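PDB 4TQJ: lectin 2 from Agrocybe aegerita, which binds glycans, recognising specifically those that end in a non-reducing terminal N-acetylglucosamine. Local coordinates for residues K115-K125 / R174-L185. The protein carries 1 engineered substitution. Sequence-based numbering, arbitrary orientation.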
ATOM      1  N   LYS A 115      -9.634   1.952 -34.136  1.00 12.32           N
ATOM      2  CA  LYS A 115     -10.269   0.707 -34.569  1.00 16.90           C
ATOM      3  C   LYS A 115     -10.259  -0.376 -33.484  1.00 16.23           C
ATOM      4  O   LYS A 115     -11.157  -1.213 -33.419  1.00 17.96           O
ATOM      5  CB  LYS A 115      -9.567   0.164 -35.821  1.00 15.28           C
ATOM      6  CG  LYS A 115      -9.412   1.186 -36.955  1.00 17.65           C
ATOM      7  CD  LYS A 115      -8.673   0.582 -38.153  1.00 22.59           C
ATOM      8  CE  LYS A 115      -9.499  -0.501 -38.832  1.00 26.84           C
ATOM      9  NZ  LYS A 115      -8.824  -1.112 -40.038  1.00 24.86           N
ATOM     10  N   HIS A 116      -9.235  -0.354 -32.638  1.00 15.81           N
ATOM     11  CA  HIS A 116      -8.993  -1.450 -31.718  1.00 16.20           C
ATOM     12  C   HIS A 116      -8.977  -1.027 -30.247  1.00 14.93           C
ATOM     13  O   HIS A 116      -8.822   0.152 -29.919  1.00 15.25           O
ATOM     14  CB  HIS A 116      -7.673  -2.130 -32.081  1.00 16.07           C
ATOM     15  CG  HIS A 116      -7.504  -2.361 -33.549  1.00 17.42           C
ATOM     16  ND1 HIS A 116      -6.548  -1.714 -34.300  1.00 17.91           N
ATOM     17  CD2 HIS A 116      -8.182  -3.158 -34.407  1.00 15.53           C
ATOM     18  CE1 HIS A 116      -6.638  -2.106 -35.557  1.00 19.91           C
ATOM     19  NE2 HIS A 116      -7.621  -2.983 -35.647  1.00 16.70           N
ATOM     20  N   LEU A 117      -9.141  -2.018 -29.376  1.00 16.67           N
ATOM     21  CA  LEU A 117      -9.009  -1.842 -27.933  1.00 14.97           C
ATOM     22  C   LEU A 117      -7.908  -2.755 -27.432  1.00 16.61           C
ATOM     23  O   LEU A 117      -7.842  -3.907 -27.836  1.00 13.51           O
ATOM     24  CB  LEU A 117     -10.311  -2.232 -27.227  1.00 13.00           C
ATOM     25  CG  LEU A 117     -11.533  -1.412 -27.640  1.00 14.69           C
ATOM     26  CD1 LEU A 117     -12.833  -2.117 -27.249  1.00 11.41           C
ATOM     27  CD2 LEU A 117     -11.434  -0.029 -27.019  1.00 12.13           C
ATOM     28  N   ARG A 118      -7.065  -2.244 -26.540  1.00 12.04           N
ATOM     29  CA  ARG A 118      -6.041  -3.046 -25.886  1.00 14.40           C
ATOM     30  C   ARG A 118      -6.161  -2.903 -24.377  1.00 14.74           C
ATOM     31  O   ARG A 118      -6.154  -1.796 -23.857  1.00 12.82           O
ATOM     32  CB  ARG A 118      -4.643  -2.638 -26.376  1.00 15.90           C
ATOM     33  CG  ARG A 118      -4.286  -3.253 -27.734  1.00 15.97           C
ATOM     34  CD  ARG A 118      -3.194  -2.475 -28.487  1.00 20.91           C
ATOM     35  NE  ARG A 118      -3.656  -1.172 -28.956  1.00 17.30           N
ATOM     36  CZ  ARG A 118      -2.890  -0.292 -29.594  1.00 21.35           C
ATOM     37  NH1 ARG A 118      -1.628  -0.584 -29.860  1.00 20.72           N
ATOM     38  NH2 ARG A 118      -3.388   0.878 -29.982  1.00 21.78           N
ATOM     39  N   TYR A 119      -6.277  -4.034 -23.688  1.00 14.24           N
ATOM     40  CA  TYR A 119      -6.456  -4.075 -22.236  1.00 12.65           C
ATOM     41  C   TYR A 119      -5.399  -4.961 -21.605  1.00 15.13           C
ATOM     42  O   TYR A 119      -4.788  -5.793 -22.278  1.00 15.59           O
ATOM     43  CB  TYR A 119      -7.800  -4.704 -21.882  1.00 12.60           C
ATOM     44  CG  TYR A 119      -9.046  -3.945 -22.297  1.00 13.26           C
ATOM     45  CD1 TYR A 119      -9.111  -2.562 -22.232  1.00 12.13           C
ATOM     46  CD2 TYR A 119     -10.175  -4.633 -22.721  1.00 13.47           C
ATOM     47  CE1 TYR A 119     -10.278  -1.882 -22.607  1.00 15.01           C
ATOM     48  CE2 TYR A 119     -11.331  -3.969 -23.085  1.00 12.98           C
ATOM     49  CZ  TYR A 119     -11.380  -2.600 -23.034  1.00 12.32           C
ATOM     50  OH  TYR A 119     -12.547  -1.951 -23.382  1.00 14.55           O
ATOM     51  N   LEU A 120      -5.210  -4.796 -20.303  1.00 15.22           N
ATOM     52  CA  LEU A 120      -4.382  -5.698 -19.507  1.00 17.78           C
ATOM     53  C   LEU A 120      -5.243  -6.299 -18.415  1.00 18.56           C
ATOM     54  O   LEU A 120      -5.893  -5.572 -17.667  1.00 17.62           O
ATOM     55  CB  LEU A 120      -3.223  -4.934 -18.874  1.00 14.18           C
ATOM     56  CG  LEU A 120      -2.271  -4.329 -19.900  1.00 15.55           C
ATOM     57  CD1 LEU A 120      -1.469  -3.167 -19.307  1.00 15.05           C
ATOM     58  CD2 LEU A 120      -1.374  -5.408 -20.489  1.00 16.41           C
ATOM     59  N   ALA A 121      -5.248  -7.624 -18.319  1.00 17.07           N
ATOM     60  CA  ALA A 121      -6.149  -8.306 -17.395  1.00 21.37           C
ATOM     61  C   ALA A 121      -5.676  -9.721 -17.057  1.00 19.28           C
ATOM     62  O   ALA A 121      -5.161 -10.435 -17.910  1.00 18.63           O
ATOM     63  CB  ALA A 121      -7.563  -8.352 -17.986  1.00 14.52           C
ATOM     64  N   ASP A 122      -5.878 -10.112 -15.806  1.00 22.39           N
ATOM     65  CA  ASP A 122      -5.554 -11.455 -15.335  1.00 19.28           C
ATOM     66  C   ASP A 122      -6.685 -12.410 -15.685  1.00 19.27           C
ATOM     67  O   ASP A 122      -7.406 -12.878 -14.814  1.00 20.52           O
ATOM     68  CB  ASP A 122      -5.337 -11.425 -13.826  1.00 22.27           C
ATOM     69  CG  ASP A 122      -4.895 -12.769 -13.260  1.00 24.75           C
ATOM     70  OD1 ASP A 122      -4.567 -13.691 -14.041  1.00 22.82           O
ATOM     71  OD2 ASP A 122      -4.866 -12.882 -12.018  1.00 28.36           O
ATOM     72  N   ILE A 123      -6.845 -12.686 -16.972  1.00 22.23           N
ATOM     73  CA  ILE A 123      -7.967 -13.494 -17.440  1.00 21.17           C
ATOM     74  C   ILE A 123      -7.843 -14.966 -17.056  1.00 22.46           C
ATOM     75  O   ILE A 123      -8.818 -15.714 -17.138  1.00 24.50           O
ATOM     76  CB  ILE A 123      -8.155 -13.361 -18.953  1.00 23.71           C
ATOM     77  CG1 ILE A 123      -6.823 -13.502 -19.666  1.00 19.49           C
ATOM     78  CG2 ILE A 123      -8.743 -11.991 -19.312  1.00 23.30           C
ATOM     79  CD1 ILE A 123      -6.912 -13.143 -21.119  1.00 26.03           C
ATOM     80  N   ARG A 124      -6.654 -15.381 -16.631  1.00 21.27           N
ATOM     81  CA  ARG A 124      -6.435 -16.774 -16.221  1.00 22.17           C
ATOM     82  C   ARG A 124      -6.360 -16.942 -14.705  1.00 26.18           C
ATOM     83  O   ARG A 124      -6.145 -18.046 -14.201  1.00 25.10           O
ATOM     84  CB  ARG A 124      -5.185 -17.346 -16.897  1.00 25.67           C
ATOM     85  CG  ARG A 124      -5.352 -17.567 -18.406  1.00 28.14           C
ATOM     86  CD  ARG A 124      -4.058 -18.044 -19.076  1.00 24.87           C
ATOM     87  NE  ARG A 124      -2.999 -17.048 -18.964  1.00 25.77           N
ATOM     88  CZ  ARG A 124      -1.795 -17.283 -18.448  1.00 30.29           C
ATOM     89  NH1 ARG A 124      -1.476 -18.500 -18.006  1.00 26.94           N
ATOM     90  NH2 ARG A 124      -0.907 -16.301 -18.377  1.00 20.78           N
ATOM     91  N   LYS A 125      -6.559 -15.838 -13.986  1.00 26.36           N
ATOM     92  CA  LYS A 125      -6.454 -15.805 -12.530  1.00 28.16           C
ATOM     93  C   LYS A 125      -5.135 -16.371 -12.001  1.00 28.73           C
ATOM     94  O   LYS A 125      -5.134 -17.197 -11.093  1.00 31.71           O
ATOM     95  CB  LYS A 125      -7.646 -16.514 -11.870  1.00 27.87           C
ATOM     96  CG  LYS A 125      -8.957 -15.763 -12.013  1.00 30.17           C
ATOM     97  CD  LYS A 125      -9.525 -15.351 -10.659  1.00 38.50           C
ATOM     98  CE  LYS A 125     -10.118 -16.545  -9.917  1.00 37.23           C
ATOM     99  NZ  LYS A 125     -10.596 -16.163  -8.561  1.00 43.86           N
ATOM    100  N   ARG A 174     -17.191  -2.764 -25.794  1.00 13.10           N
ATOM    101  CA  ARG A 174     -16.618  -4.051 -25.451  1.00 12.25           C
ATOM    102  C   ARG A 174     -15.894  -3.956 -24.120  1.00 11.08           C
ATOM    103  O   ARG A 174     -14.926  -3.220 -23.992  1.00 11.01           O
ATOM    104  CB  ARG A 174     -15.689  -4.546 -26.568  1.00 13.84           C
ATOM    105  CG  ARG A 174     -16.459  -5.116 -27.784  1.00 14.90           C
ATOM    106  CD  ARG A 174     -15.594  -5.129 -29.045  1.00 12.08           C
ATOM    107  NE  ARG A 174     -15.314  -3.766 -29.488  1.00 15.97           N
ATOM    108  CZ  ARG A 174     -14.530  -3.442 -30.514  1.00 15.67           C
ATOM    109  NH1 ARG A 174     -13.920  -4.380 -31.226  1.00 15.12           N
ATOM    110  NH2 ARG A 174     -14.345  -2.167 -30.816  1.00 14.68           N
ATOM    111  N   PHE A 175     -16.388  -4.708 -23.140  1.00 13.16           N
ATOM    112  CA  PHE A 175     -15.879  -4.649 -21.773  1.00 13.56           C
ATOM    113  C   PHE A 175     -15.464  -6.047 -21.317  1.00 11.32           C
ATOM    114  O   PHE A 175     -15.777  -7.039 -21.962  1.00 14.57           O
ATOM    115  CB  PHE A 175     -16.961  -4.144 -20.804  1.00 13.51           C
ATOM    116  CG  PHE A 175     -17.527  -2.781 -21.126  1.00 11.00           C
ATOM    117  CD1 PHE A 175     -18.793  -2.434 -20.656  1.00 17.60           C
ATOM    118  CD2 PHE A 175     -16.803  -1.837 -21.834  1.00 14.16           C
ATOM    119  CE1 PHE A 175     -19.336  -1.188 -20.908  1.00 13.71           C
ATOM    120  CE2 PHE A 175     -17.341  -0.583 -22.089  1.00 14.62           C
ATOM    121  CZ  PHE A 175     -18.612  -0.261 -21.619  1.00 10.55           C
ATOM    122  N   LEU A 176     -14.781  -6.120 -20.182  1.00 11.09           N
ATOM    123  CA  LEU A 176     -14.449  -7.394 -19.568  1.00 13.55           C
ATOM    124  C   LEU A 176     -15.015  -7.359 -18.157  1.00 12.41           C
ATOM    125  O   LEU A 176     -14.830  -6.391 -17.447  1.00 12.78           O
ATOM    126  CB  LEU A 176     -12.941  -7.602 -19.523  1.00 12.96           C
ATOM    127  CG  LEU A 176     -12.170  -7.601 -20.849  1.00 13.91           C
ATOM    128  CD1 LEU A 176     -10.653  -7.576 -20.578  1.00  9.58           C
ATOM    129  CD2 LEU A 176     -12.576  -8.789 -21.717  1.00 13.17           C
ATOM    130  N   ALA A 177     -15.740  -8.401 -17.774  1.00 15.95           N
ATOM    131  CA  ALA A 177     -16.342  -8.469 -16.452  1.00 14.97           C
ATOM    132  C   ALA A 177     -16.739  -9.900 -16.170  1.00 17.22           C
ATOM    133  O   ALA A 177     -17.017 -10.657 -17.084  1.00 17.87           O
ATOM    134  CB  ALA A 177     -17.568  -7.562 -16.379  1.00 16.72           C
ATOM    135  N   ASP A 178     -16.780 -10.272 -14.900  1.00 17.07           N
ATOM    136  CA  ASP A 178     -17.288 -11.585 -14.552  1.00 20.02           C
ATOM    137  C   ASP A 178     -18.804 -11.531 -14.479  1.00 16.97           C
ATOM    138  O   ASP A 178     -19.363 -10.988 -13.523  1.00 16.98           O
ATOM    139  CB  ASP A 178     -16.722 -12.058 -13.214  1.00 23.13           C
ATOM    140  CG  ASP A 178     -17.108 -13.488 -12.906  1.00 21.24           C
ATOM    141  OD1 ASP A 178     -17.677 -14.147 -13.799  1.00 22.16           O
ATOM    142  OD2 ASP A 178     -16.850 -13.949 -11.780  1.00 25.36           O
ATOM    143  N   VAL A 179     -19.460 -12.071 -15.505  1.00 17.72           N
ATOM    144  CA  VAL A 179     -20.915 -12.166 -15.517  1.00 19.18           C
ATOM    145  C   VAL A 179     -21.373 -13.609 -15.283  1.00 19.70           C
ATOM    146  O   VAL A 179     -22.496 -13.839 -14.839  1.00 18.42           O
ATOM    147  CB  VAL A 179     -21.517 -11.652 -16.840  1.00 18.04           C
ATOM    148  CG1 VAL A 179     -21.140 -10.198 -17.079  1.00 17.48           C
ATOM    149  CG2 VAL A 179     -21.048 -12.500 -18.008  1.00 21.44           C
ATOM    150  N   THR A 180     -20.512 -14.586 -15.572  1.00 21.54           N
ATOM    151  CA  THR A 180     -20.901 -15.994 -15.401  1.00 21.13           C
ATOM    152  C   THR A 180     -20.835 -16.438 -13.952  1.00 23.24           C
ATOM    153  O   THR A 180     -21.442 -17.441 -13.582  1.00 29.14           O
ATOM    154  CB  THR A 180     -20.027 -16.964 -16.209  1.00 22.16           C
ATOM    155  OG1 THR A 180     -18.682 -16.920 -15.715  1.00 23.57           O
ATOM    156  CG2 THR A 180     -20.056 -16.625 -17.693  1.00 22.61           C
ATOM    157  N   GLY A 181     -20.077 -15.711 -13.138  1.00 23.96           N
ATOM    158  CA  GLY A 181     -19.934 -16.041 -11.731  1.00 24.45           C
ATOM    159  C   GLY A 181     -18.840 -17.044 -11.399  1.00 34.10           C
ATOM    160  O   GLY A 181     -18.883 -17.669 -10.341  1.00 33.46           O
ATOM    161  N   ASN A 182     -17.856 -17.210 -12.283  1.00 32.23           N
ATOM    162  CA  ASN A 182     -16.781 -18.180 -12.028  1.00 27.78           C
ATOM    163  C   ASN A 182     -15.464 -17.529 -11.624  1.00 30.51           C
ATOM    164  O   ASN A 182     -14.415 -18.170 -11.662  1.00 25.36           O
ATOM    165  CB  ASN A 182     -16.572 -19.116 -13.229  1.00 29.14           C
ATOM    166  CG  ASN A 182     -15.936 -18.413 -14.415  1.00 25.72           C
ATOM    167  OD1 ASN A 182     -15.839 -17.191 -14.444  1.00 24.68           O
ATOM    168  ND2 ASN A 182     -15.506 -19.186 -15.405  1.00 28.33           N
ATOM    169  N   GLY A 183     -15.528 -16.257 -11.237  1.00 26.10           N
ATOM    170  CA  GLY A 183     -14.361 -15.537 -10.773  1.00 22.12           C
ATOM    171  C   GLY A 183     -13.483 -14.982 -11.882  1.00 24.87           C
ATOM    172  O   GLY A 183     -12.616 -14.146 -11.626  1.00 27.32           O
ATOM    173  N   HIS A 184     -13.701 -15.451 -13.108  1.00 19.85           N
ATOM    174  CA  HIS A 184     -12.884 -15.057 -14.249  1.00 20.70           C
ATOM    175  C   HIS A 184     -13.574 -13.994 -15.102  1.00 23.59           C
ATOM    176  O   HIS A 184     -14.805 -13.966 -15.209  1.00 18.81           O
ATOM    177  CB  HIS A 184     -12.548 -16.279 -15.110  1.00 22.82           C
ATOM    178  CG  HIS A 184     -11.557 -17.212 -14.482  1.00 27.19           C
ATOM    179  ND1 HIS A 184     -11.821 -17.910 -13.320  1.00 28.91           N
ATOM    180  CD2 HIS A 184     -10.300 -17.557 -14.851  1.00 25.83           C
ATOM    181  CE1 HIS A 184     -10.769 -18.644 -13.002  1.00 30.39           C
ATOM    182  NE2 HIS A 184      -9.834 -18.449 -13.916  1.00 28.25           N
ATOM    183  N   LEU A 185     -12.777 -13.129 -15.727  1.00 19.16           N
ATOM    184  CA  LEU A 185     -13.322 -12.045 -16.545  1.00 19.12           C
ATOM    185  C   LEU A 185     -13.877 -12.526 -17.883  1.00 17.75           C
ATOM    186  O   LEU A 185     -13.151 -13.103 -18.685  1.00 18.34           O
ATOM    187  CB  LEU A 185     -12.251 -10.995 -16.800  1.00 18.30           C
ATOM    188  CG  LEU A 185     -11.807 -10.186 -15.584  1.00 20.03           C
ATOM    189  CD1 LEU A 185     -10.644  -9.290 -15.955  1.00 18.42           C
ATOM    190  CD2 LEU A 185     -12.961  -9.375 -15.033  1.00 22.16           C
TER
HETATM  191  O   HOH W   1     -11.656  -3.901 -32.967  1.00 12.31           O
HETATM  192  O   HOH W   2     -13.846  -1.302 -33.366  1.00 14.71           O
HETATM  193  O   HOH W   3     -10.104 -13.023 -14.517  1.00 23.12           O
HETATM  194  O   HOH W   4      -8.161 -20.434 -13.795  1.00 33.92           O
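Arg-174 spreads its guanidinium across the end of Leu-117, whose CD1 lies over one face, 3.7 Å from Arg-174 NE. A bend at chi3 (-68°) turns the guanidinium toward Lys-115 O, but two waters bridge the gap, one hydrogen-bonded to Arg-174 NH1 and one to Arg-174 NH2; NH1 also bonds to Phe-160 O. The backbone carbonyl of the same arginine receives the phenol of Tyr-119, OH to Arg-174 O 2.8 Å, almost in line with the C=O bond (169°). Leu-176 then reaches CD1 to Tyr-119 CD2 (3.7 Å) and on to the methyl of Ala-121. In the following loop, Asp-178 accepts the amides of Gly-181 and Gly-183, while His-184 ND1 points its N-H nearly straight at Asn-182 O, fixing the imidazole's rotation. Lys-125 CG sits over one face of this ring, 3.5 Å from its centroid, in a CH-pi contact. Leu-185 CD1 closes on Ala-121 CB at 3.8 Å. The axes of strands 117-121 and 174-177 approach to 9.5 Å at 15°; each strand opens the antiparallel four-stranded run of its blade in an evident beta-propeller, pairing with 130-134 and 186-190 respectively, while strand 4-5 flanks 173-177 and packs Ile-5 against Tyr-119.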